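Local coordinates for beta-amyloid-like protein (Caenorhabditis elegans, PDB 3K66) that forms the E2 domain of APL-1, a nematode homolog of human amyloid precursor protein, which binds heparin and probably serves in cell adhesion and neuronal development, at residues F6-A9 / N10-N13. Numbering follows the deposited sequence.
Sequences FKIA and NWTN
Ile8 and Trp11 meet in a local surface contact within the loop that leads into helix 14-53. The chain turns between them, and the indole folds back toward the residues just before it. Its pyrrole side does the touching. Trp11 NE1 gives a weak hydrogen bond to the backbone Ile8 O, with the two atoms 3.2 Å apart. The N-H...O angle is only 123°, so the hydrogen points well off the oxygen. The carbonyl comes to the ring obliquely.

Next to this bond the contact is apolar. Ile8 CG2 packs at 4.0 Å from Trp11 CD1, the ring carbon between CG and NE1. Ile8 CG2 lies anti to its own backbone N and beside the carbonyl carbon, which turns this methyl along the chain toward the residues that follow. The same methyl stands 3.7 Å from Asn10 N. Trp11 CG is anti to its carbonyl carbon and beside its backbone N (chi1 -70°), which swings the indole back toward Ile8. Trp11 itself has a positive phi of 56°, a left-handed backbone conformation.

The E2 domain is an elongated bundle of long helices. This loop runs along its surface, against helix 55-119. Phe6 rests on Glu86, Ile87 and Val90 of that helix, and Trp11 touches Arg94 farther along it. Both aromatic side chains thus touch the same helix.

At the far end of the loop, Asn13 occupies the N-cap position of helix 14-53. Its side chain makes no capping bond. Asn13 ND2 bonds back to Thr12 O at 2.8 Å. The oxygen lies near the amide plane of Asn13, while the nitrogen sits above the carbonyl plane of Thr12.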
# COMPACT_ATOMS: atom_id res chain seq x y z
N PHE A 6 5.42 -2.67 15.16
CA PHE A 6 5.01 -1.29 15.44
C PHE A 6 6.03 -0.33 16.05
O PHE A 6 5.78 0.88 16.08
CB PHE A 6 3.75 -1.27 16.31
CG PHE A 6 2.54 -1.82 15.62
CD1 PHE A 6 2.15 -3.13 15.85
CD2 PHE A 6 1.84 -1.05 14.71
CE1 PHE A 6 1.07 -3.68 15.17
CE2 PHE A 6 0.75 -1.57 14.01
CZ PHE A 6 0.36 -2.90 14.25
N LYS A 7 7.18 -0.83 16.53
CA LYS A 7 8.18 0.06 17.12
C LYS A 7 9.54 0.04 16.41
O LYS A 7 10.57 0.34 17.03
CB LYS A 7 8.35 -0.26 18.61
N ILE A 8 9.53 -0.29 15.11
CA ILE A 8 10.74 -0.36 14.28
C ILE A 8 11.25 1.05 14.01
O ILE A 8 10.49 2.01 14.17
CB ILE A 8 10.48 -1.04 12.91
CG1 ILE A 8 10.11 -2.51 13.14
CG2 ILE A 8 11.72 -0.95 12.02
CD1 ILE A 8 9.80 -3.27 11.86
N ALA A 9 12.50 1.18 13.56
CA ALA A 9 13.04 2.51 13.34
C ALA A 9 13.97 2.74 12.15
O ALA A 9 14.62 3.76 12.07
CB ALA A 9 13.75 2.96 14.59
N ASN A 10 14.06 1.79 11.23
CA ASN A 10 14.90 2.02 10.07
C ASN A 10 13.90 2.25 8.96
O ASN A 10 14.10 3.10 8.08
CB ASN A 10 15.76 0.82 9.72
CG ASN A 10 16.86 1.16 8.73
OD1 ASN A 10 16.73 2.08 7.93
ND2 ASN A 10 17.95 0.41 8.79
N TRP A 11 12.82 1.49 9.02
CA TRP A 11 11.77 1.58 8.02
C TRP A 11 12.34 1.36 6.63
O TRP A 11 11.59 1.31 5.66
CB TRP A 11 11.09 2.95 8.07
CG TRP A 11 10.28 3.13 9.30
CD1 TRP A 11 10.07 2.22 10.29
CD2 TRP A 11 9.55 4.30 9.67
NE1 TRP A 11 9.26 2.75 11.26
CE2 TRP A 11 8.93 4.03 10.91
CE3 TRP A 11 9.36 5.55 9.08
CZ2 TRP A 11 8.12 4.97 11.57
CZ3 TRP A 11 8.57 6.48 9.74
CH2 TRP A 11 7.96 6.19 10.96
N THR A 12 13.66 1.19 6.56
CA THR A 12 14.35 0.98 5.29
C THR A 12 13.78 -0.23 4.56
O THR A 12 13.75 -0.26 3.34
CB THR A 12 15.90 0.81 5.51
OG1 THR A 12 16.51 2.11 5.58
CG2 THR A 12 16.54 0.01 4.38
N ASN A 13 13.35 -1.24 5.32
CA ASN A 13 12.76 -2.41 4.70
C ASN A 13 11.32 -2.59 5.14
O ASN A 13 10.89 -3.69 5.49
CB ASN A 13 13.58 -3.66 5.02
CG ASN A 13 14.79 -3.79 4.13
OD1 ASN A 13 15.53 -4.76 4.22
ND2 ASN A 13 14.99 -2.81 3.25